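Local coordinates for xylose isomerase domain protein TIM barrel (Planctomyces limnophilus, PDB 3TVA) that probably acts as an isomerase of the xylose isomerase-like type and binds a magnesium ion within a TIM barrel, at residues R208-K213 with E241-T246. Numbering follows the deposited sequence.
Sequences RSIHCK and EAYLTT. With MG (magnesium ion), chain C.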
loop_
_atom_site.group_PDB
_atom_site.type_symbol
_atom_site.label_atom_id
_atom_site.label_comp_id
_atom_site.label_asym_id
_atom_site.label_seq_id
_atom_site.Cartn_x
_atom_site.Cartn_y
_atom_site.Cartn_z
ATOM N N ARG A 208 -4.779 -7.718 4.720
ATOM C CA ARG A 208 -3.555 -8.230 5.336
ATOM C C ARG A 208 -2.565 -7.190 5.869
ATOM O O ARG A 208 -1.642 -7.536 6.603
ATOM C CB ARG A 208 -2.822 -9.129 4.330
ATOM C CG ARG A 208 -3.693 -10.171 3.664
ATOM C CD ARG A 208 -3.640 -11.544 4.347
ATOM N NE ARG A 208 -4.148 -12.544 3.413
ATOM C CZ ARG A 208 -3.403 -13.445 2.776
ATOM N NH1 ARG A 208 -2.086 -13.545 3.010
ATOM N NH2 ARG A 208 -3.989 -14.270 1.919
ATOM N N SER A 209 -2.741 -5.930 5.484
ATOM C CA SER A 209 -1.850 -4.856 5.925
ATOM C C SER A 209 -2.575 -3.555 5.679
ATOM O O SER A 209 -3.554 -3.531 4.944
ATOM C CB SER A 209 -0.480 -4.882 5.219
ATOM O OG SER A 209 -0.616 -4.716 3.818
ATOM N N ILE A 210 -2.133 -2.466 6.289
ATOM C CA ILE A 210 -2.867 -1.216 6.099
ATOM C C ILE A 210 -1.946 -0.016 6.032
ATOM O O ILE A 210 -0.819 -0.059 6.514
ATOM C CB ILE A 210 -3.886 -0.952 7.238
ATOM C CG1 ILE A 210 -3.154 -0.693 8.545
ATOM C CG2 ILE A 210 -4.890 -2.129 7.412
ATOM C CD1 ILE A 210 -3.625 0.546 9.245
ATOM N N HIS A 211 -2.449 1.059 5.431
ATOM C CA HIS A 211 -1.806 2.352 5.510
ATOM C C HIS A 211 -2.667 3.312 6.318
ATOM O O HIS A 211 -3.900 3.319 6.198
ATOM C CB HIS A 211 -1.515 2.888 4.105
ATOM C CG HIS A 211 -0.414 2.145 3.415
ATOM N ND1 HIS A 211 -0.172 2.239 2.064
ATOM C CD2 HIS A 211 0.512 1.279 3.899
ATOM C CE1 HIS A 211 0.842 1.461 1.735
ATOM N NE2 HIS A 211 1.282 0.869 2.833
ATOM N N CYS A 212 -2.019 4.089 7.178
ATOM C CA CYS A 212 -2.699 5.166 7.865
ATOM C C CYS A 212 -2.344 6.445 7.148
ATOM O O CYS A 212 -1.210 6.922 7.224
ATOM C CB CYS A 212 -2.263 5.248 9.329
ATOM S SG CYS A 212 -2.840 3.816 10.268
ATOM N N LYS A 213 -3.334 6.989 6.452
ATOM C CA LYS A 213 -3.160 8.192 5.654
ATOM C C LYS A 213 -4.514 8.897 5.669
ATOM O O LYS A 213 -5.546 8.250 5.865
ATOM C CB LYS A 213 -2.744 7.832 4.224
ATOM C CG LYS A 213 -2.257 9.037 3.432
ATOM C CD LYS A 213 -2.603 8.946 1.959
ATOM C CE LYS A 213 -1.792 7.931 1.253
ATOM N NZ LYS A 213 -2.471 7.433 0.006
ATOM N N GLU A 241 -10.179 7.697 14.384
ATOM C CA GLU A 241 -10.749 6.885 15.453
ATOM C C GLU A 241 -11.777 5.890 14.901
ATOM O O GLU A 241 -11.801 4.722 15.302
ATOM C CB GLU A 241 -11.339 7.749 16.588
ATOM C CG GLU A 241 -11.887 6.904 17.704
ATOM C CD GLU A 241 -11.829 7.583 19.058
ATOM O OE1 GLU A 241 -11.980 6.862 20.072
ATOM O OE2 GLU A 241 -11.638 8.823 19.111
ATOM N N ALA A 242 -12.604 6.339 13.957
ATOM C CA ALA A 242 -13.553 5.443 13.289
ATOM C C ALA A 242 -12.852 4.295 12.541
ATOM O O ALA A 242 -13.292 3.143 12.581
ATOM C CB ALA A 242 -14.451 6.237 12.341
ATOM N N TYR A 243 -11.751 4.623 11.871
ATOM C CA TYR A 243 -10.966 3.658 11.109
ATOM C C TYR A 243 -10.324 2.608 12.026
ATOM O O TYR A 243 -10.468 1.408 11.801
ATOM C CB TYR A 243 -9.885 4.427 10.334
ATOM C CG TYR A 243 -8.914 3.627 9.483
ATOM C CD1 TYR A 243 -9.347 2.600 8.658
ATOM C CD2 TYR A 243 -7.557 3.951 9.468
ATOM C CE1 TYR A 243 -8.444 1.888 7.862
ATOM C CE2 TYR A 243 -6.650 3.249 8.679
ATOM C CZ TYR A 243 -7.102 2.223 7.872
ATOM O OH TYR A 243 -6.205 1.535 7.064
ATOM N N LEU A 244 -9.611 3.070 13.055
ATOM C CA LEU A 244 -8.956 2.169 13.993
ATOM C C LEU A 244 -9.932 1.308 14.816
ATOM O O LEU A 244 -9.653 0.139 15.067
ATOM C CB LEU A 244 -8.004 2.924 14.912
ATOM C CG LEU A 244 -6.538 2.972 14.461
ATOM C CD1 LEU A 244 -6.435 3.554 13.087
ATOM C CD2 LEU A 244 -5.660 3.764 15.452
ATOM N N THR A 245 -11.058 1.888 15.221
ATOM C CA THR A 245 -12.023 1.142 16.011
ATOM C C THR A 245 -12.659 0.051 15.146
ATOM O O THR A 245 -12.924 -1.048 15.621
ATOM C CB THR A 245 -13.091 2.072 16.640
ATOM O OG1 THR A 245 -12.450 3.226 17.216
ATOM C CG2 THR A 245 -13.854 1.352 17.717
ATOM N N THR A 246 -12.871 0.347 13.866
ATOM C CA THR A 246 -13.373 -0.652 12.922
ATOM C C THR A 246 -12.324 -1.745 12.633
ATOM O O THR A 246 -12.656 -2.931 12.571
ATOM C CB THR A 246 -13.849 -0.016 11.602
ATOM O OG1 THR A 246 -14.837 0.979 11.886
ATOM C CG2 THR A 246 -14.448 -1.065 10.688
HETATM MG MG MG C . -1.176 3.743 0.394
#
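Tyr243 reaches from helix 241-246 to strand 208-212 and meets the side chains of Ile210 and Cys212 and the carbonyl oxygen of His211, burying about 150 Å² over both sides. The helix runs nearly antiparallel to the strand, at 165°, and their axes come no closer than 11.2 Å, a gap that the tyrosine spans. From CB, which points toward the strand, the side chain extends with CG anti to the backbone N (chi1 179°), carrying the ring away from the helix. Further out, ring atom CE2 lies 4.2 Å from Cys212 SG, an oblique sulfur-aromatic contact. The same CE2 and the adjoining CZ are each 4.1 Å from Ile210 CD1. At the tip, Tyr243 OH packs 3.4 Å from Ile210 CB and donates a hydrogen bond to His211 O at 3.0 Å. The hydroxyl stands 42° out of the plane of that carbonyl, above it instead of in line with a lone pair. An alanine at Tyr243 would remove ring and hydroxyl together, and would probably leave His211 O without this donor and open a gap beside Ile210 and Cys212. On the other side of the strand, His211 binds the magnesium ion through ND1 at 2.5 Å, while its NE2 is hydrogen-bonded to Gln39. Glu158, Asp184 and Glu259 complete the protein ligands. The tyrosine thus grips, from the outer side, the backbone of a residue whose ring nitrogen binds the metal. Tyr243 also touches Ile197 and Leu200 of helix 196-203, and Leu244 packs on helix 266-287. Helix 240-249 thus lies between these two outer helices, against strand 207-216, itself flanked by parallel strands 179-183 and 256-258 of the TIM barrel.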